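Local atomic coordinates of ferredoxin--NADP reductase, apicoplast (Plasmodium falciparum, PDB entry 3JQQ), a protein that transfers electrons between ferredoxin and NADP(H) through a bound FAD in the apicoplast, and may take part in the terminal step of isoprenoid precursor synthesis. Residues 48-53 against 106-111; 118-123 against 133-138; 174-179 against 212-217. The protein carries 1 engineered substitution. All blocks are in the same frame, centred on the assembly; numbering follows the deposited sequence.

Contact 1 of 3, residues 48-53 against 106-111; sequences YLEGHT and SSSNNM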
loop_
_atom_site.group_PDB
_atom_site.type_symbol
_atom_site.label_atom_id
_atom_site.label_comp_id
_atom_site.label_asym_id
_atom_site.label_seq_id
_atom_site.Cartn_x
_atom_site.Cartn_y
_atom_site.Cartn_z
ATOM N N TYR B 48 18.166 -17.589 -7.998
ATOM C CA TYR B 48 16.767 -17.249 -8.138
ATOM C C TYR B 48 16.262 -17.673 -9.502
ATOM O O TYR B 48 17.040 -17.875 -10.435
ATOM C CB TYR B 48 16.564 -15.736 -7.965
ATOM C CG TYR B 48 17.222 -14.902 -9.046
ATOM C CD1 TYR B 48 18.542 -14.491 -8.926
ATOM C CD2 TYR B 48 16.521 -14.525 -10.186
ATOM C CE1 TYR B 48 19.151 -13.732 -9.911
ATOM C CE2 TYR B 48 17.121 -13.761 -11.176
ATOM C CZ TYR B 48 18.437 -13.371 -11.034
ATOM O OH TYR B 48 19.039 -12.611 -12.011
ATOM N N LEU B 49 14.948 -17.812 -9.602
ATOM C CA LEU B 49 14.293 -17.987 -10.881
ATOM C C LEU B 49 13.610 -16.677 -11.231
ATOM O O LEU B 49 13.266 -15.886 -10.341
ATOM C CB LEU B 49 13.248 -19.099 -10.806
ATOM C CG LEU B 49 13.746 -20.528 -10.577
ATOM C CD1 LEU B 49 12.576 -21.494 -10.567
ATOM C CD2 LEU B 49 14.757 -20.921 -11.644
ATOM N N GLU B 50 13.414 -16.441 -12.521
ATOM C CA GLU B 50 12.661 -15.281 -12.950
ATOM C C GLU B 50 11.336 -15.223 -12.185
ATOM O O GLU B 50 10.654 -16.239 -12.039
ATOM C CB GLU B 50 12.422 -15.327 -14.460
ATOM C CG GLU B 50 13.676 -15.079 -15.301
ATOM C CD GLU B 50 14.615 -16.279 -15.351
ATOM O OE1 GLU B 50 14.168 -17.404 -15.046
ATOM O OE2 GLU B 50 15.802 -16.092 -15.698
ATOM N N GLY B 51 10.985 -14.040 -11.692
ATOM C CA GLY B 51 9.745 -13.863 -10.945
ATOM C C GLY B 51 9.962 -13.787 -9.447
ATOM O O GLY B 51 9.101 -13.308 -8.710
ATOM N N HIS B 52 11.115 -14.264 -8.990
ATOM C CA HIS B 52 11.417 -14.227 -7.566
ATOM C C HIS B 52 11.642 -12.819 -7.051
ATOM O O HIS B 52 11.919 -11.888 -7.807
ATOM C CB HIS B 52 12.643 -15.074 -7.233
ATOM C CG HIS B 52 12.344 -16.527 -7.067
ATOM N ND1 HIS B 52 13.067 -17.510 -7.707
ATOM C CD2 HIS B 52 11.398 -17.163 -6.347
ATOM C CE1 HIS B 52 12.585 -18.689 -7.382
ATOM N NE2 HIS B 52 11.568 -18.509 -6.558
ATOM N N THR B 53 11.515 -12.686 -5.740
ATOM C CA THR B 53 11.868 -11.465 -5.058
ATOM C C THR B 53 13.081 -11.735 -4.189
ATOM O O THR B 53 13.376 -12.883 -3.846
ATOM C CB THR B 53 10.736 -10.987 -4.149
ATOM O OG1 THR B 53 11.148 -9.798 -3.465
ATOM C CG2 THR B 53 10.405 -12.055 -3.122
ATOM N N SER B 106 14.355 -7.822 -11.519
ATOM C CA SER B 106 13.971 -7.469 -12.885
ATOM C C SER B 106 14.978 -7.944 -13.938
ATOM O O SER B 106 14.898 -7.555 -15.105
ATOM C CB SER B 106 13.741 -5.961 -13.007
ATOM O OG SER B 106 14.849 -5.233 -12.509
ATOM N N SER B 107 15.918 -8.786 -13.522
ATOM C CA SER B 107 16.902 -9.356 -14.443
ATOM C C SER B 107 16.621 -10.829 -14.722
ATOM O O SER B 107 15.774 -11.442 -14.072
ATOM C CB SER B 107 18.316 -9.190 -13.882
ATOM O OG SER B 107 18.380 -9.602 -12.526
ATOM N N SER B 108 17.339 -11.399 -15.693
ATOM C CA SER B 108 17.237 -12.825 -15.995
ATOM C C SER B 108 18.389 -13.595 -15.343
ATOM O O SER B 108 19.449 -13.029 -15.084
ATOM C CB SER B 108 17.232 -13.053 -17.507
ATOM O OG SER B 108 16.739 -14.344 -17.819
ATOM N N ASN B 109 18.168 -14.885 -15.083
ATOM C CA ASN B 109 19.142 -15.760 -14.411
ATOM C C ASN B 109 20.542 -15.754 -15.009
ATOM O O ASN B 109 21.539 -15.875 -14.296
ATOM C CB ASN B 109 18.652 -17.210 -14.438
ATOM C CG ASN B 109 17.748 -17.544 -13.282
ATOM O OD1 ASN B 109 17.792 -18.653 -12.748
ATOM N ND2 ASN B 109 16.913 -16.590 -12.885
ATOM N N ASN B 110 20.595 -15.654 -16.332
ATOM C CA ASN B 110 21.836 -15.777 -17.082
ATOM C C ASN B 110 22.725 -14.544 -16.984
ATOM O O ASN B 110 23.885 -14.572 -17.395
ATOM C CB ASN B 110 21.519 -16.050 -18.549
ATOM C CG ASN B 110 20.523 -15.061 -19.114
ATOM O OD1 ASN B 110 19.328 -15.125 -18.818
ATOM N ND2 ASN B 110 21.009 -14.134 -19.935
ATOM N N MET B 111 22.177 -13.460 -16.450
ATOM C CA MET B 111 22.928 -12.220 -16.330
ATOM C C MET B 111 23.847 -12.268 -15.114
ATOM O O MET B 111 23.482 -12.808 -14.069
ATOM C CB MET B 111 21.973 -11.024 -16.271
ATOM C CG MET B 111 21.133 -10.879 -17.537
ATOM S SD MET B 111 19.826 -9.639 -17.440
ATOM C CE MET B 111 19.182 -9.693 -19.113
HETATM O O HOH W 1 21.929 -12.202 -11.371
#
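Leu49 faces Asn109 and Glu50 faces Ser108, their CA atoms 6.4 and 6.0 Å apart, where a type II turn over 49-52 meets a type I turn over 108-111 without forming a strand pair. Each turn is closed on its own side, the first by His52 N to Leu49 O, the second by Met111 N to Ser108 O. His52 reinforces the first with its ring: Leu49 N donates to His52 ND1 over 2.7 Å, almost in the imidazole plane. Tyr48 extends its ring toward residues 107-108. Its CG sits between the backbone N and the carbonyl carbon (chi1 65°), which carries the hydroxyl to Ser107, whose OG donates to Tyr48 OH at 3.1 Å. Ser107 OG is in turn bonded to Ser115 N, and water 1, at the edge of the Tyr48 ring, lies 3.0 Å from Tyr48 OH. Both turns lie in loops joining strands of the antiparallel beta barrel that binds FAD, and residues 106-111 follow soon after the Arg-Leu-Tyr-Ser sequence at 101-104 that contacts the cofactor. The Asn109 amide lies beside the Tyr48 ring, its plane 68° from that of the ring. Glu50 bends at chi2 to bring OE2 to the backbone of the second turn, where Asn109 N donates to Glu50 OE2 at 2.7 Å and 173°; the bond uses the anti side of the carboxylate, somewhat out of its plane. Helix 183-192 of the NADP-binding domain covers this edge, with Ser187 and Lys191 against Glu50.

Contact 2 of 3, residues 118-123 against 133-138; sequences IKIHKY and TNYGYC. With FAD (flavin-adenine dinucleotide), chain I.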
loop_
_atom_site.group_PDB
_atom_site.type_symbol
_atom_site.label_atom_id
_atom_site.label_comp_id
_atom_site.label_asym_id
_atom_site.label_seq_id
_atom_site.Cartn_x
_atom_site.Cartn_y
_atom_site.Cartn_z
ATOM N N ILE B 118 13.251 0.218 -7.290
ATOM C CA ILE B 118 12.727 0.626 -5.994
ATOM C C ILE B 118 12.160 2.037 -6.022
ATOM O O ILE B 118 12.876 3.005 -6.278
ATOM C CB ILE B 118 13.812 0.539 -4.903
ATOM C CG1 ILE B 118 14.337 -0.893 -4.791
ATOM C CG2 ILE B 118 13.268 1.017 -3.560
ATOM C CD1 ILE B 118 15.407 -1.065 -3.747
ATOM N N LYS B 119 10.863 2.136 -5.763
ATOM C CA LYS B 119 10.186 3.414 -5.613
ATOM C C LYS B 119 10.573 4.008 -4.263
ATOM O O LYS B 119 10.580 3.312 -3.249
ATOM C CB LYS B 119 8.670 3.205 -5.692
ATOM C CG LYS B 119 7.823 4.479 -5.723
ATOM C CD LYS B 119 6.341 4.125 -5.605
ATOM C CE LYS B 119 5.468 5.344 -5.308
ATOM N NZ LYS B 119 4.891 5.958 -6.541
ATOM N N ILE B 120 10.922 5.290 -4.257
ATOM C CA ILE B 120 11.301 5.968 -3.026
ATOM C C ILE B 120 10.076 6.635 -2.419
ATOM O O ILE B 120 9.529 7.582 -2.982
ATOM C CB ILE B 120 12.410 7.002 -3.263
ATOM C CG1 ILE B 120 13.631 6.334 -3.902
ATOM C CG2 ILE B 120 12.795 7.694 -1.964
ATOM C CD1 ILE B 120 14.166 5.146 -3.119
ATOM N N HIS B 121 9.641 6.114 -1.277
ATOM C CA HIS B 121 8.447 6.600 -0.600
ATOM C C HIS B 121 8.755 7.821 0.268
ATOM O O HIS B 121 9.724 7.825 1.025
ATOM C CB HIS B 121 7.833 5.475 0.239
ATOM C CG HIS B 121 7.340 4.319 -0.577
ATOM N ND1 HIS B 121 6.006 4.125 -0.860
ATOM C CD2 HIS B 121 8.004 3.309 -1.188
ATOM C CE1 HIS B 121 5.868 3.040 -1.603
ATOM N NE2 HIS B 121 7.065 2.526 -1.815
ATOM N N LYS B 122 7.926 8.853 0.148
ATOM C CA LYS B 122 8.117 10.101 0.884
ATOM C C LYS B 122 6.871 10.524 1.653
ATOM O O LYS B 122 5.747 10.252 1.232
ATOM C CB LYS B 122 8.483 11.239 -0.075
ATOM C CG LYS B 122 9.937 11.308 -0.476
ATOM C CD LYS B 122 10.253 12.660 -1.118
ATOM C CE LYS B 122 9.457 12.880 -2.401
ATOM N NZ LYS B 122 9.728 14.220 -3.001
ATOM N N TYR B 123 7.081 11.203 2.778
ATOM C CA TYR B 123 6.006 11.908 3.475
ATOM C C TYR B 123 6.584 13.155 4.136
ATOM O O TYR B 123 7.800 13.340 4.156
ATOM C CB TYR B 123 5.331 11.013 4.518
ATOM C CG TYR B 123 6.286 10.398 5.515
ATOM C CD1 TYR B 123 7.098 9.331 5.153
ATOM C CD2 TYR B 123 6.376 10.876 6.817
ATOM C CE1 TYR B 123 7.973 8.759 6.057
ATOM C CE2 TYR B 123 7.249 10.307 7.729
ATOM C CZ TYR B 123 8.046 9.249 7.341
ATOM O OH TYR B 123 8.918 8.677 8.239
ATOM N N THR B 133 11.655 16.644 3.671
ATOM C CA THR B 133 10.705 15.540 3.686
ATOM C C THR B 133 11.284 14.317 4.394
ATOM O O THR B 133 12.496 14.210 4.584
ATOM C CB THR B 133 10.282 15.140 2.257
ATOM O OG1 THR B 133 11.394 14.554 1.569
ATOM C CG2 THR B 133 9.789 16.355 1.485
ATOM N N ASN B 134 10.405 13.400 4.785
ATOM C CA ASN B 134 10.819 12.147 5.395
ATOM C C ASN B 134 10.736 11.011 4.383
ATOM O O ASN B 134 10.005 11.108 3.397
ATOM C CB ASN B 134 9.944 11.828 6.610
ATOM C CG ASN B 134 10.170 12.787 7.763
ATOM O OD1 ASN B 134 10.912 12.484 8.698
ATOM N ND2 ASN B 134 9.534 13.951 7.701
ATOM N N TYR B 135 11.479 9.934 4.623
ATOM C CA TYR B 135 11.489 8.798 3.703
ATOM C C TYR B 135 11.059 7.510 4.383
ATOM O O TYR B 135 11.221 7.354 5.591
ATOM C CB TYR B 135 12.883 8.609 3.097
ATOM C CG TYR B 135 13.294 9.742 2.205
ATOM C CD1 TYR B 135 13.871 10.888 2.733
ATOM C CD2 TYR B 135 13.091 9.681 0.834
ATOM C CE1 TYR B 135 14.243 11.940 1.920
ATOM C CE2 TYR B 135 13.459 10.726 0.013
ATOM C CZ TYR B 135 14.033 11.853 0.560
ATOM O OH TYR B 135 14.400 12.898 -0.256
ATOM N N GLY B 136 10.508 6.586 3.605
ATOM C CA GLY B 136 10.285 5.236 4.100
ATOM C C GLY B 136 11.587 4.744 4.702
ATOM O O GLY B 136 12.629 5.380 4.540
ATOM N N TYR B 137 11.538 3.615 5.398
ATOM C CA TYR B 137 12.730 3.086 6.072
ATOM C C TYR B 137 13.794 2.623 5.077
ATOM O O TYR B 137 14.930 3.098 5.106
ATOM C CB TYR B 137 12.349 1.954 7.030
ATOM C CG TYR B 137 13.523 1.326 7.747
ATOM C CD1 TYR B 137 14.316 2.071 8.610
ATOM C CD2 TYR B 137 13.829 -0.018 7.571
ATOM C CE1 TYR B 137 15.386 1.497 9.272
ATOM C CE2 TYR B 137 14.896 -0.601 8.229
ATOM C CZ TYR B 137 15.671 0.160 9.077
ATOM O OH TYR B 137 16.733 -0.416 9.734
ATOM N N CYS B 138 13.418 1.698 4.193
ATOM C CA CYS B 138 14.320 1.250 3.139
ATOM C C CYS B 138 14.499 2.330 2.064
ATOM O O CYS B 138 15.598 2.528 1.553
ATOM C CB CYS B 138 13.809 -0.050 2.514
ATOM S SG CYS B 138 14.981 -0.869 1.411
HETATM P PA FAD I . 8.193 1.865 5.235
HETATM O O1A FAD I . 8.084 0.389 5.536
HETATM O O2A FAD I . 9.174 2.534 6.168
HETATM O O5B FAD I . 6.737 2.558 5.303
HETATM C C5B FAD I . 5.716 2.177 4.406
HETATM C C4B FAD I . 4.986 3.403 3.865
HETATM O O4B FAD I . 4.519 4.218 4.927
HETATM C C3B FAD I . 5.907 4.267 3.022
HETATM O O3B FAD I . 5.160 4.802 1.956
HETATM C C2B FAD I . 6.317 5.385 3.958
HETATM O O2B FAD I . 6.510 6.590 3.254
HETATM C C1B FAD I . 5.148 5.489 4.922
HETATM N N9A FAD I . 5.578 5.830 6.290
HETATM C C8A FAD I . 6.519 5.186 7.049
HETATM N N7A FAD I . 6.604 5.811 8.249
HETATM C C5A FAD I . 5.728 6.839 8.264
HETATM C C6A FAD I . 5.413 7.788 9.229
HETATM N N6A FAD I . 6.093 7.836 10.372
HETATM N N1A FAD I . 4.453 8.739 8.951
HETATM C C2A FAD I . 3.817 8.740 7.727
HETATM N N3A FAD I . 4.139 7.796 6.775
HETATM C C4A FAD I . 5.078 6.859 7.040
HETATM N N1 FAD I . 8.616 -2.143 -3.839
HETATM C C2 FAD I . 9.367 -1.603 -4.858
HETATM O O2 FAD I . 9.659 -0.407 -4.820
HETATM N N3 FAD I . 9.786 -2.396 -5.909
HETATM C C4 FAD I . 9.452 -3.733 -5.946
HETATM O O4 FAD I . 9.823 -4.436 -6.883
HETATM C C4X FAD I . 8.692 -4.279 -4.920
HETATM N N5 FAD I . 8.356 -5.616 -4.952
HETATM C C5X FAD I . 7.602 -6.145 -3.927
HETATM C C6 FAD I . 7.263 -7.494 -3.962
HETATM C C7 FAD I . 6.507 -8.044 -2.938
HETATM C C7M FAD I . 6.143 -9.502 -2.979
HETATM C C8 FAD I . 6.092 -7.237 -1.878
HETATM C C8M FAD I . 5.267 -7.811 -0.758
HETATM C C9 FAD I . 6.430 -5.890 -1.847
HETATM C C9A FAD I . 7.185 -5.336 -2.868
HETATM N N10 FAD I . 7.526 -3.993 -2.824
HETATM C C10 FAD I . 8.274 -3.475 -3.862
HETATM C "C1'" FAD I . 7.242 -3.138 -1.605
HETATM C "C2'" FAD I . 8.501 -2.901 -0.759
HETATM O "O2'" FAD I . 8.895 -4.118 -0.175
HETATM C "C3'" FAD I . 8.354 -1.902 0.400
HETATM O "O3'" FAD I . 7.130 -2.093 1.075
HETATM C "C4'" FAD I . 8.495 -0.439 -0.018
HETATM O "O4'" FAD I . 9.809 -0.223 -0.481
HETATM C "C5'" FAD I . 8.250 0.483 1.172
HETATM O "O5'" FAD I . 9.220 0.179 2.146
HETATM P P FAD I . 9.883 1.320 3.067
HETATM O O1P FAD I . 10.693 0.671 4.165
HETATM O O2P FAD I . 10.732 2.272 2.255
HETATM O O3P FAD I . 8.620 2.090 3.699
HETATM O O HOH W 2 9.861 5.779 7.474
#
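Thr133 begins the contact at the loop end of the hairpin, just after the connection between its strands, laying OG1 3.5 Å from CD of Lys122, whose chain crosses it. Asn134 pairs with Tyr123 as a hydrogen-bonded antiparallel pair: Asn134 N donates to Tyr123 O at 2.7 Å, and Tyr123 N returns a bond to Asn134 O. The same residue supplies a CH-pi contact, its CB standing 3.4 Å from the Tyr123 ring centroid. Tyr123 has CG between its backbone N and carbonyl carbon (chi1 54°), which lays the ring between Asn134 on one face and the FAD adenine on the other, N3A 3.6 Å above the ring plane. Tyr135, the non-hydrogen-bonded partner of Lys122, lies alongside that lysine, and CG2 of Ile120 meets its ring edge at CD2, 3.4 Å away. The carbonyl O of Tyr135 accepts from water 2, which also binds Tyr123 OH. Gly136 ends the pairing with a bond from its N to His121 O (163°), and its bare CA lets O2P of FAD approach to 3.5 Å. Tyr137 and Cys138 then turn the chain into a helix whose first amides grip the diphosphate: Tyr137 N reaches O2A of FAD at 2.7 Å and Cys138 N reaches O1P at 2.9 Å. Gly-Tyr-Cys-Ser is consistent with the Gly-x-Cys-Ser type of motif by which FNR-family proteins bind the FAD diphosphate, and the helix start would probably favour the negative charge. Strand 134-135 forms one edge of the barrel sheet beside strand 114-123; strand 35-41 flanks the latter on its other side, and helix 137-144 packs Ser139 and Ile142 against Ile120.

Contact 3 of 3, residues 174-179 against 212-217; sequences IFIATG and TIYYGV. With A2P (adenosine-2'-5'-diphosphate), chain J.
Ile174 and Tyr214 sit on adjoining parallel strands of the Rossmann-like NADP-binding domain, 173-178 and 211-217, which run 6° apart with axes 4.6 Å from each other. Toward their N-terminal ends the packing is dense. On the face of Ile174, Ile176 and Tyr214, the CG2 of Ile174 meets the ring edge at CE1 of Tyr214, 3.7 Å away, and CG1 of Ile176 adjoins CD1 of the same ring; helices 259-265 and 267-276 close over them. Phe175 and Ile213 form a looser pair on the other face. The ladder alternates between strands, with Tyr214 N to Phe175 O at 2.8 Å and Gly216 N to Ala177 O close to linear at 175°. At the C-terminal end the strands carry Gly179 and Gly216, whose lack of a side chain lets the ligand come close, and adenosine-2'-5'-diphosphate packs against this end: its C5' lies 3.6 Å from Gly179 N, and its O3' is near the carbonyl carbon of Val217. Thr178 OG1 is bonded to the backbone N of the engineered Lys286. At the same end Tyr215 extends its ring, CG anti to the backbone N (chi1 -173°), so that its OH accepts from Leu224 N and donates to Gly179 O at 2.8 Å.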
loop_
_atom_site.group_PDB
_atom_site.type_symbol
_atom_site.label_atom_id
_atom_site.label_comp_id
_atom_site.label_asym_id
_atom_site.label_seq_id
_atom_site.Cartn_x
_atom_site.Cartn_y
_atom_site.Cartn_z
ATOM N N ILE B 174 -0.711 -13.399 -20.431
ATOM C CA ILE B 174 -1.272 -12.084 -20.162
ATOM C C ILE B 174 -0.636 -11.576 -18.872
ATOM O O ILE B 174 -0.836 -12.157 -17.807
ATOM C CB ILE B 174 -2.795 -12.129 -19.982
ATOM C CG1 ILE B 174 -3.480 -12.525 -21.293
ATOM C CG2 ILE B 174 -3.322 -10.787 -19.488
ATOM C CD1 ILE B 174 -4.961 -12.822 -21.142
ATOM N N PHE B 175 0.152 -10.509 -18.972
ATOM C CA PHE B 175 0.756 -9.901 -17.792
ATOM C C PHE B 175 0.007 -8.624 -17.429
ATOM O O PHE B 175 -0.201 -7.758 -18.276
ATOM C CB PHE B 175 2.234 -9.567 -18.025
ATOM C CG PHE B 175 3.086 -10.750 -18.400
ATOM C CD1 PHE B 175 4.092 -10.616 -19.345
ATOM C CD2 PHE B 175 2.891 -11.987 -17.811
ATOM C CE1 PHE B 175 4.886 -11.692 -19.695
ATOM C CE2 PHE B 175 3.682 -13.069 -18.159
ATOM C CZ PHE B 175 4.681 -12.921 -19.101
ATOM N N ILE B 176 -0.394 -8.509 -16.167
ATOM C CA ILE B 176 -1.079 -7.309 -15.695
ATOM C C ILE B 176 -0.267 -6.656 -14.576
ATOM O O ILE B 176 0.102 -7.314 -13.607
ATOM C CB ILE B 176 -2.511 -7.635 -15.220
ATOM C CG1 ILE B 176 -3.347 -8.152 -16.395
ATOM C CG2 ILE B 176 -3.162 -6.412 -14.598
ATOM C CD1 ILE B 176 -4.669 -8.770 -15.989
ATOM N N ALA B 177 0.023 -5.366 -14.720
ATOM C CA ALA B 177 0.915 -4.690 -13.781
ATOM C C ALA B 177 0.507 -3.259 -13.434
ATOM O O ALA B 177 -0.196 -2.592 -14.195
ATOM C CB ALA B 177 2.349 -4.710 -14.311
ATOM N N THR B 178 0.958 -2.808 -12.267
ATOM C CA THR B 178 0.908 -1.401 -11.894
ATOM C C THR B 178 2.244 -1.011 -11.272
ATOM O O THR B 178 2.829 -1.780 -10.511
ATOM C CB THR B 178 -0.222 -1.096 -10.882
ATOM O OG1 THR B 178 0.001 -1.828 -9.669
ATOM C CG2 THR B 178 -1.579 -1.472 -11.461
ATOM N N GLY B 179 2.731 0.180 -11.604
ATOM C CA GLY B 179 3.969 0.686 -11.015
ATOM C C GLY B 179 5.128 -0.290 -11.095
ATOM O O GLY B 179 5.466 -0.774 -12.173
ATOM N N THR B 212 0.452 -10.476 -23.945
ATOM C CA THR B 212 -0.340 -9.258 -23.863
ATOM C C THR B 212 -0.112 -8.591 -22.515
ATOM O O THR B 212 -0.328 -9.197 -21.467
ATOM C CB THR B 212 -1.843 -9.539 -24.036
ATOM O OG1 THR B 212 -2.044 -10.402 -25.162
ATOM C CG2 THR B 212 -2.605 -8.239 -24.251
ATOM N N ILE B 213 0.328 -7.340 -22.549
ATOM C CA ILE B 213 0.678 -6.634 -21.329
ATOM C C ILE B 213 -0.271 -5.477 -21.049
ATOM O O ILE B 213 -0.499 -4.623 -21.905
ATOM C CB ILE B 213 2.123 -6.112 -21.384
ATOM C CG1 ILE B 213 3.070 -7.242 -21.794
ATOM C CG2 ILE B 213 2.529 -5.518 -20.044
ATOM C CD1 ILE B 213 4.523 -6.953 -21.513
ATOM N N TYR B 214 -0.832 -5.471 -19.845
ATOM C CA TYR B 214 -1.669 -4.375 -19.386
ATOM C C TYR B 214 -0.950 -3.693 -18.232
ATOM O O TYR B 214 -0.753 -4.290 -17.173
ATOM C CB TYR B 214 -3.035 -4.891 -18.934
ATOM C CG TYR B 214 -3.816 -5.603 -20.017
ATOM C CD1 TYR B 214 -3.884 -6.990 -20.053
ATOM C CD2 TYR B 214 -4.488 -4.888 -20.999
ATOM C CE1 TYR B 214 -4.602 -7.644 -21.039
ATOM C CE2 TYR B 214 -5.206 -5.534 -21.988
ATOM C CZ TYR B 214 -5.259 -6.911 -22.003
ATOM O OH TYR B 214 -5.975 -7.555 -22.985
ATOM N N TYR B 215 -0.551 -2.445 -18.440
ATOM C CA TYR B 215 0.348 -1.781 -17.511
ATOM C C TYR B 215 -0.189 -0.414 -17.111
ATOM O O TYR B 215 -0.315 0.487 -17.942
ATOM C CB TYR B 215 1.742 -1.674 -18.143
ATOM C CG TYR B 215 2.841 -1.156 -17.239
ATOM C CD1 TYR B 215 2.752 -1.266 -15.858
ATOM C CD2 TYR B 215 3.989 -0.585 -17.778
ATOM C CE1 TYR B 215 3.763 -0.799 -15.041
ATOM C CE2 TYR B 215 5.006 -0.115 -16.970
ATOM C CZ TYR B 215 4.887 -0.225 -15.601
ATOM O OH TYR B 215 5.901 0.239 -14.792
ATOM N N GLY B 216 -0.514 -0.277 -15.831
ATOM C CA GLY B 216 -1.046 0.968 -15.296
ATOM C C GLY B 216 0.011 1.779 -14.578
ATOM O O GLY B 216 0.660 1.297 -13.648
ATOM N N VAL B 217 0.191 3.016 -15.029
ATOM C CA VAL B 217 1.114 3.949 -14.405
ATOM C C VAL B 217 0.492 5.340 -14.464
ATOM O O VAL B 217 -0.555 5.525 -15.082
ATOM C CB VAL B 217 2.490 3.948 -15.104
ATOM C CG1 VAL B 217 3.221 2.641 -14.837
ATOM C CG2 VAL B 217 2.332 4.185 -16.600
HETATM P P1 A2P J . -2.999 6.886 -9.021
HETATM O O1P A2P J . -4.487 7.118 -8.935
HETATM O O2P A2P J . -2.361 6.494 -7.710
HETATM O O3P A2P J . -2.251 7.948 -9.791
HETATM P P2 A2P J . 2.030 3.430 -7.566
HETATM O O4P A2P J . 2.719 2.100 -7.763
HETATM O O5P A2P J . 1.413 3.621 -6.198
HETATM O O6P A2P J . 2.819 4.612 -8.075
HETATM O "O5'" A2P J . 0.760 3.356 -8.553
HETATM C "C5'" A2P J . 0.884 2.741 -9.833
HETATM C "C4'" A2P J . -0.364 3.030 -10.655
HETATM O "O4'" A2P J . -1.470 2.278 -10.141
HETATM C "C3'" A2P J . -0.757 4.499 -10.574
HETATM O "O3'" A2P J . -1.160 4.931 -11.877
HETATM C "C2'" A2P J . -1.956 4.524 -9.649
HETATM O "O2'" A2P J . -2.861 5.581 -9.956
HETATM C "C1'" A2P J . -2.571 3.181 -10.001
HETATM N N9 A2P J . -3.612 2.767 -9.028
HETATM C C8 A2P J . -3.924 3.386 -7.872
HETATM N N7 A2P J . -4.945 2.752 -7.241
HETATM C C5 A2P J . -5.307 1.706 -8.011
HETATM C C6 A2P J . -6.315 0.621 -7.946
HETATM N N6 A2P J . -7.167 0.519 -6.900
HETATM N N1 A2P J . -6.356 -0.269 -8.964
HETATM C C2 A2P J . -5.516 -0.188 -10.011
HETATM N N3 A2P J . -4.580 0.769 -10.135
HETATM C C4 A2P J . -4.430 1.726 -9.188
#

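Together the three contacts illustrate how one flavoprotein varies its chemistry with depth and place. Contact 3 is wholly buried in the parallel sheet of the NADP-binding domain, whereas contacts 1 and 2 belong to the FAD-binding barrel. Contact 1 is also largely buried but joins turns, so side-chain hydroxyls and a carboxylate do what the regular backbone ladder does in contact 3. Contact 2, at the barrel's edge, is the most exposed; its helix-start amides and the ring of Tyr123 hold FAD directly. Strand 114-123 links the barrel contacts: contact 1 abuts its beginning, contact 2 uses its end. Contacts 2 and 3 both reach ligands, one by backbone amides on a diphosphate, the other by strand ends, glycines among them, packed against a nucleotide.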